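Local coordinates for protein caspase-1 (Spodoptera frugiperda, PDB 1M72) that probably cleaves other proteins as a cysteine endopeptidase of the caspase family, taking part in the proteolytic cascade that executes apoptosis, at residues 76-80 and 81-85; 222-225 and 226-230. One frame throughout, in Å; residues are numbered along the deposited sequence.

In the fold
Contacts 1 and 2 lie on opposite sides of the chain's centre, their own centres about 30 Å apart and their nearest atoms about 20 Å apart, and both belong to the caspase domain. Contact 1 is a surface feature where the loop after strand 70-76, outermost in the chain's central sheet, turns into helix 80-92. Contact 2 lies wholly within helix 221-235 and is buried between the sheet and the second subunit. The chemistry follows the place: a glutamate carboxylate reaching back to a loop amide at 76-80 and 81-85, against main-chain bonds flanked by leucine, valine and threonine side chains at 222-225 and 226-230.

Contact 1: 76-80 and 81-85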
ATOM      1  N   PRO C  76     -26.603   3.185   6.635  1.00 31.57           N
ATOM      2  CA  PRO C  76     -26.499   4.529   7.194  1.00 32.47           C
ATOM      3  C   PRO C  76     -26.410   4.597   8.712  1.00 32.25           C
ATOM      4  O   PRO C  76     -27.250   4.027   9.424  1.00 31.75           O
ATOM      5  CB  PRO C  76     -27.743   5.228   6.627  1.00 33.67           C
ATOM      6  CG  PRO C  76     -28.771   4.131   6.696  1.00 33.10           C
ATOM      7  CD  PRO C  76     -27.999   2.871   6.256  1.00 30.74           C
ATOM      8  N   ASN C  77     -25.347   5.258   9.180  1.00 31.32           N
ATOM      9  CA  ASN C  77     -25.104   5.504  10.600  1.00 32.84           C
ATOM     10  C   ASN C  77     -25.243   4.404  11.630  1.00 32.94           C
ATOM     11  O   ASN C  77     -25.929   4.584  12.628  1.00 36.04           O
ATOM     12  CB  ASN C  77     -25.981   6.678  11.030  1.00 30.34           C
ATOM     13  CG  ASN C  77     -25.707   7.892  10.195  1.00 30.72           C
ATOM     14  OD1 ASN C  77     -24.563   8.358  10.122  1.00 32.03           O
ATOM     15  ND2 ASN C  77     -26.736   8.399   9.522  1.00 31.06           N
ATOM     16  N   LEU C  78     -24.564   3.290  11.426  1.00 31.92           N
ATOM     17  CA  LEU C  78     -24.662   2.204  12.358  1.00 28.13           C
ATOM     18  C   LEU C  78     -23.747   2.410  13.577  1.00 30.34           C
ATOM     19  O   LEU C  78     -22.782   3.183  13.529  1.00 29.38           O
ATOM     20  CB  LEU C  78     -24.304   0.890  11.655  1.00 28.16           C
ATOM     21  CG  LEU C  78     -25.115   0.307  10.479  1.00 31.18           C
ATOM     22  CD1 LEU C  78     -24.598  -1.133  10.206  1.00 25.71           C
ATOM     23  CD2 LEU C  78     -26.651   0.249  10.806  1.00 31.61           C
ATOM     24  N   LYS C  79     -24.093   1.726  14.675  1.00 29.72           N
ATOM     25  CA  LYS C  79     -23.319   1.716  15.899  1.00 32.59           C
ATOM     26  C   LYS C  79     -22.198   0.691  15.637  1.00 34.53           C
ATOM     27  O   LYS C  79     -22.322  -0.166  14.755  1.00 33.42           O
ATOM     28  CB  LYS C  79     -24.182   1.244  17.067  1.00 36.71           C
ATOM     29  CG  LYS C  79     -25.246   2.262  17.501  1.00 41.78           C
ATOM     30  CD  LYS C  79     -26.188   1.696  18.547  1.00 44.21           C
ATOM     31  CE  LYS C  79     -25.499   1.557  19.902  1.00 48.26           C
ATOM     32  NZ  LYS C  79     -26.429   1.027  20.963  1.00 53.86           N
ATOM     33  N   SER C  80     -21.121   0.764  16.402  1.00 32.22           N
ATOM     34  CA  SER C  80     -20.014  -0.146  16.185  1.00 35.49           C
ATOM     35  C   SER C  80     -20.350  -1.647  16.164  1.00 38.13           C
ATOM     36  O   SER C  80     -19.773  -2.427  15.382  1.00 35.62           O
ATOM     37  CB  SER C  80     -18.930   0.122  17.211  1.00 33.37           C
ATOM     38  OG  SER C  80     -17.878  -0.810  17.055  1.00 37.16           O
ATOM     39  N   GLU C  81     -21.290  -2.048  17.006  1.00 40.68           N
ATOM     40  CA  GLU C  81     -21.652  -3.447  17.083  1.00 45.00           C
ATOM     41  C   GLU C  81     -22.445  -3.859  15.872  1.00 42.67           C
ATOM     42  O   GLU C  81     -22.457  -5.030  15.503  1.00 40.14           O
ATOM     43  CB  GLU C  81     -22.463  -3.728  18.360  1.00 52.82           C
ATOM     44  CG  GLU C  81     -21.684  -3.460  19.669  1.00 63.06           C
ATOM     45  CD  GLU C  81     -20.467  -4.376  19.866  1.00 67.19           C
ATOM     46  OE1 GLU C  81     -19.606  -4.441  18.949  1.00 70.31           O
ATOM     47  OE2 GLU C  81     -20.370  -5.023  20.947  1.00 71.32           O
ATOM     48  N   GLU C  82     -23.120  -2.886  15.273  1.00 41.20           N
ATOM     49  CA  GLU C  82     -23.928  -3.146  14.105  1.00 40.32           C
ATOM     50  C   GLU C  82     -23.027  -3.376  12.913  1.00 38.46           C
ATOM     51  O   GLU C  82     -23.255  -4.292  12.137  1.00 40.52           O
ATOM     52  CB  GLU C  82     -24.856  -1.978  13.831  1.00 41.08           C
ATOM     53  CG  GLU C  82     -25.695  -1.590  15.024  1.00 45.47           C
ATOM     54  CD  GLU C  82     -26.840  -0.662  14.646  1.00 46.73           C
ATOM     55  OE1 GLU C  82     -27.968  -1.171  14.524  1.00 48.95           O
ATOM     56  OE2 GLU C  82     -26.627   0.560  14.452  1.00 44.97           O
ATOM     57  N   ILE C  83     -22.016  -2.536  12.760  1.00 34.64           N
ATOM     58  CA  ILE C  83     -21.078  -2.693  11.668  1.00 32.68           C
ATOM     59  C   ILE C  83     -20.396  -4.070  11.845  1.00 35.07           C
ATOM     60  O   ILE C  83     -20.343  -4.895  10.914  1.00 32.05           O
ATOM     61  CB  ILE C  83     -20.003  -1.588  11.710  1.00 31.57           C
ATOM     62  CG1 ILE C  83     -20.648  -0.231  11.436  1.00 28.26           C
ATOM     63  CG2 ILE C  83     -18.864  -1.908  10.724  1.00 26.84           C
ATOM     64  CD1 ILE C  83     -19.711   0.963  11.637  1.00 24.45           C
ATOM     65  N   ASN C  84     -19.917  -4.328  13.059  1.00 34.22           N
ATOM     66  CA  ASN C  84     -19.247  -5.570  13.303  1.00 36.26           C
ATOM     67  C   ASN C  84     -20.101  -6.779  13.000  1.00 37.56           C
ATOM     68  O   ASN C  84     -19.607  -7.774  12.467  1.00 37.60           O
ATOM     69  CB  ASN C  84     -18.745  -5.651  14.722  1.00 34.39           C
ATOM     70  CG  ASN C  84     -17.864  -6.852  14.921  1.00 40.46           C
ATOM     71  OD1 ASN C  84     -18.270  -7.968  14.601  1.00 43.12           O
ATOM     72  ND2 ASN C  84     -16.649  -6.643  15.437  1.00 40.02           N
ATOM     73  N   LYS C  85     -21.384  -6.688  13.319  1.00 38.09           N
ATOM     74  CA  LYS C  85     -22.315  -7.788  13.080  1.00 41.23           C
ATOM     75  C   LYS C  85     -22.515  -8.055  11.587  1.00 39.63           C
ATOM     76  O   LYS C  85     -22.393  -9.192  11.140  1.00 39.51           O
ATOM     77  CB  LYS C  85     -23.646  -7.467  13.773  1.00 45.54           C
ATOM     78  CG  LYS C  85     -24.913  -7.822  13.024  1.00 53.26           C
ATOM     79  CD  LYS C  85     -25.971  -6.743  13.297  1.00 60.30           C
ATOM     80  CE  LYS C  85     -27.370  -7.169  12.849  1.00 64.92           C
ATOM     81  NZ  LYS C  85     -27.394  -7.566  11.409  1.00 66.45           N
TER
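Glu82 reaches back from the first turn of its helix to the backbone N of Lys79, which donates a hydrogen bond to OE2 over 2.8 Å, nearly straight (167° at the hydrogen). The carboxylate receives it on the anti lone pair of OE2, turned away from OE1. The side chain gets there because CG lies beside its own backbone N (chi1 -53°) and the chain then runs extended to the carboxylate. The carbonyl O of Lys79 accepts two amides: Glu82 N at 2.9 Å, coming from above the carbonyl plane, and Ile83 N at 3.1 Å, almost in line with the C=O bond. With Lys79 as N-cap, the carboxylate bond is one half of a capping box, the N3 glutamate accepting the N-cap amide; the reciprocal bond is missing, as the lysine side chain leads away, and Glu82 N bonds Lys79 O instead. The carboxylate is probably stabilised by the helix dipole.

Leu78 covers the aliphatic part of Glu82: its CB and CD1 both pack against Glu82 CB, at 3.6 and 3.7 Å, while CD2 lies beside OE2. Leu78 CB also meets Ile83 CG1 at 3.8 Å, the i, i+5 pair of a hydrophobic staple. The next helical bond runs from Asn84 N to Ser80 O, 3.0 Å long.

Further out, Ser80 N is bonded to Asp118 OD1, and Asn77 OD1 receives the amides of Glu41 and His42, tying the turn to the loop after strand 31-39. The Asn77 side chain lies about 9 Å from that of His108, probably an active-site residue. Leu78 and Ile83 both rest on Phe38 of strand 31-39, and Ser80 and Ile83 touch Tyr121 of strand 120-121. The turn thus leads from strand 70-76, outermost in the chain's central sheet, into helix 80-92.

Contact 2: 222-225 and 226-230; sequences LTLL and TFVCQ
Leu222 to Leu225 accept, through their carbonyl oxygens, the amides of Thr226 to Cys229 in the i to i+4 pattern of alpha-helix 221-235 of the caspase domain. Thr226 N bonds Leu222 O at 2.9 Å and also makes a weak bond to Thr223 O. The stronger donor to that oxygen is Phe227 N, at 3.2 Å and fairly straight (155°). Val228 N reaches Leu224 O at 2.9 Å, and Cys229 N reaches Leu225 O at 3.0 Å. All four carbonyl oxygens are therefore engaged by main-chain donors. The Thr226 hydroxyl stands beside its own backbone N (chi1 -73°), which brings OG1 to 3.0 Å from Leu222 O, though the acceptor of its proton is not settled. Thr223 OG1, in the same rotamer, is hydrogen-bonded to OD2 of Asp220, just before the helix.

The side chains sort by face. Leu224 and Leu225 both bring CD2 to 3.9 Å from Val228 CG2; Leu225 lies alongside the valine, while Leu224 comes across it. These residues pack on helix 203-215, and Leu225 also meets Leu183 and Ile255 of the central sheet. Elsewhere on the helix, Leu222 and Thr226 pack on Thr226 and Leu222 of the second subunit, a reciprocal pairing that places the helix in the interface between the two copies of the protein, the two heterodimers of the assembly. On the more open side, Thr223 and Phe227 run side by side, and the methyl CG2 of Thr223 touches the ring at CE1, 3.5 Å away.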
ATOM      1  N   LEU C 222      -4.737  -1.236  -9.631  1.00 20.73           N
ATOM      2  CA  LEU C 222      -3.595  -0.447  -9.182  1.00 20.32           C
ATOM      3  C   LEU C 222      -3.358   0.782 -10.086  1.00 21.42           C
ATOM      4  O   LEU C 222      -3.161   1.884  -9.577  1.00 19.47           O
ATOM      5  CB  LEU C 222      -2.348  -1.337  -9.039  1.00 14.81           C
ATOM      6  CG  LEU C 222      -2.563  -2.338  -7.868  1.00 19.22           C
ATOM      7  CD1 LEU C 222      -1.276  -3.068  -7.554  1.00 12.90           C
ATOM      8  CD2 LEU C 222      -3.065  -1.602  -6.595  1.00 14.14           C
ATOM      9  N   THR C 223      -3.460   0.611 -11.410  1.00 22.56           N
ATOM     10  CA  THR C 223      -3.251   1.726 -12.330  1.00 22.21           C
ATOM     11  C   THR C 223      -4.326   2.775 -12.150  1.00 21.94           C
ATOM     12  O   THR C 223      -4.079   3.990 -12.203  1.00 22.73           O
ATOM     13  CB  THR C 223      -3.259   1.252 -13.777  1.00 24.00           C
ATOM     14  OG1 THR C 223      -2.128   0.389 -13.988  1.00 25.04           O
ATOM     15  CG2 THR C 223      -3.196   2.442 -14.734  1.00 20.63           C
ATOM     16  N   LEU C 224      -5.521   2.280 -11.907  1.00 21.97           N
ATOM     17  CA  LEU C 224      -6.684   3.126 -11.700  1.00 24.51           C
ATOM     18  C   LEU C 224      -6.527   3.965 -10.418  1.00 23.70           C
ATOM     19  O   LEU C 224      -6.783   5.147 -10.427  1.00 20.45           O
ATOM     20  CB  LEU C 224      -7.916   2.241 -11.608  1.00 23.49           C
ATOM     21  CG  LEU C 224      -9.213   3.019 -11.721  1.00 31.33           C
ATOM     22  CD1 LEU C 224     -10.194   2.225 -12.631  1.00 33.20           C
ATOM     23  CD2 LEU C 224      -9.777   3.279 -10.329  1.00 25.69           C
ATOM     24  N   LEU C 225      -6.113   3.321  -9.319  1.00 22.42           N
ATOM     25  CA  LEU C 225      -5.927   4.022  -8.066  1.00 20.11           C
ATOM     26  C   LEU C 225      -4.708   4.952  -8.169  1.00 20.21           C
ATOM     27  O   LEU C 225      -4.637   5.936  -7.440  1.00 16.26           O
ATOM     28  CB  LEU C 225      -5.819   3.020  -6.895  1.00 18.99           C
ATOM     29  CG  LEU C 225      -7.189   2.373  -6.582  1.00 16.55           C
ATOM     30  CD1 LEU C 225      -7.107   1.326  -5.449  1.00 12.64           C
ATOM     31  CD2 LEU C 225      -8.172   3.507  -6.241  1.00 18.63           C
ATOM     32  N   THR C 226      -3.770   4.664  -9.091  1.00 18.38           N
ATOM     33  CA  THR C 226      -2.639   5.562  -9.278  1.00 17.89           C
ATOM     34  C   THR C 226      -3.207   6.892  -9.828  1.00 21.00           C
ATOM     35  O   THR C 226      -2.862   7.971  -9.349  1.00 20.92           O
ATOM     36  CB  THR C 226      -1.644   5.024 -10.265  1.00 17.18           C
ATOM     37  OG1 THR C 226      -0.927   3.945  -9.666  1.00 20.99           O
ATOM     38  CG2 THR C 226      -0.656   6.099 -10.665  1.00 16.46           C
ATOM     39  N   PHE C 227      -4.113   6.818 -10.804  1.00 19.86           N
ATOM     40  CA  PHE C 227      -4.680   8.034 -11.323  1.00 20.63           C
ATOM     41  C   PHE C 227      -5.669   8.674 -10.347  1.00 20.68           C
ATOM     42  O   PHE C 227      -5.899   9.886 -10.384  1.00 21.47           O
ATOM     43  CB  PHE C 227      -5.283   7.779 -12.716  1.00 25.43           C
ATOM     44  CG  PHE C 227      -4.232   7.406 -13.760  1.00 25.38           C
ATOM     45  CD1 PHE C 227      -4.430   6.316 -14.617  1.00 21.92           C
ATOM     46  CD2 PHE C 227      -2.987   8.071 -13.772  1.00 27.46           C
ATOM     47  CE1 PHE C 227      -3.408   5.888 -15.441  1.00 22.28           C
ATOM     48  CE2 PHE C 227      -1.931   7.648 -14.605  1.00 23.69           C
ATOM     49  CZ  PHE C 227      -2.142   6.548 -15.438  1.00 24.85           C
ATOM     50  N   VAL C 228      -6.261   7.879  -9.467  1.00 20.71           N
ATOM     51  CA  VAL C 228      -7.135   8.459  -8.475  1.00 21.50           C
ATOM     52  C   VAL C 228      -6.204   9.349  -7.568  1.00 22.90           C
ATOM     53  O   VAL C 228      -6.596  10.460  -7.173  1.00 23.58           O
ATOM     54  CB  VAL C 228      -7.854   7.361  -7.619  1.00 21.60           C
ATOM     55  CG1 VAL C 228      -8.572   8.015  -6.417  1.00 20.28           C
ATOM     56  CG2 VAL C 228      -8.911   6.611  -8.450  1.00 17.65           C
ATOM     57  N   CYS C 229      -4.987   8.874  -7.273  1.00 18.97           N
ATOM     58  CA  CYS C 229      -4.034   9.609  -6.422  1.00 21.44           C
ATOM     59  C   CYS C 229      -3.577  10.912  -7.080  1.00 22.55           C
ATOM     60  O   CYS C 229      -3.407  11.963  -6.435  1.00 22.38           O
ATOM     61  CB  CYS C 229      -2.800   8.740  -6.094  1.00 18.43           C
ATOM     62  SG  CYS C 229      -3.134   7.388  -4.911  1.00 20.22           S
ATOM     63  N   GLN C 230      -3.398  10.833  -8.388  1.00 24.32           N
ATOM     64  CA  GLN C 230      -2.996  11.983  -9.168  1.00 23.67           C
ATOM     65  C   GLN C 230      -4.079  13.039  -9.113  1.00 21.20           C
ATOM     66  O   GLN C 230      -3.832  14.213  -8.853  1.00 23.74           O
ATOM     67  CB  GLN C 230      -2.725  11.564 -10.617  1.00 23.96           C
ATOM     68  CG  GLN C 230      -2.101  12.671 -11.409  1.00 24.34           C
ATOM     69  CD  GLN C 230      -1.803  12.307 -12.852  1.00 27.66           C
ATOM     70  OE1 GLN C 230      -0.977  11.397 -13.159  1.00 26.97           O
ATOM     71  NE2 GLN C 230      -2.462  13.031 -13.768  1.00 25.94           N
TER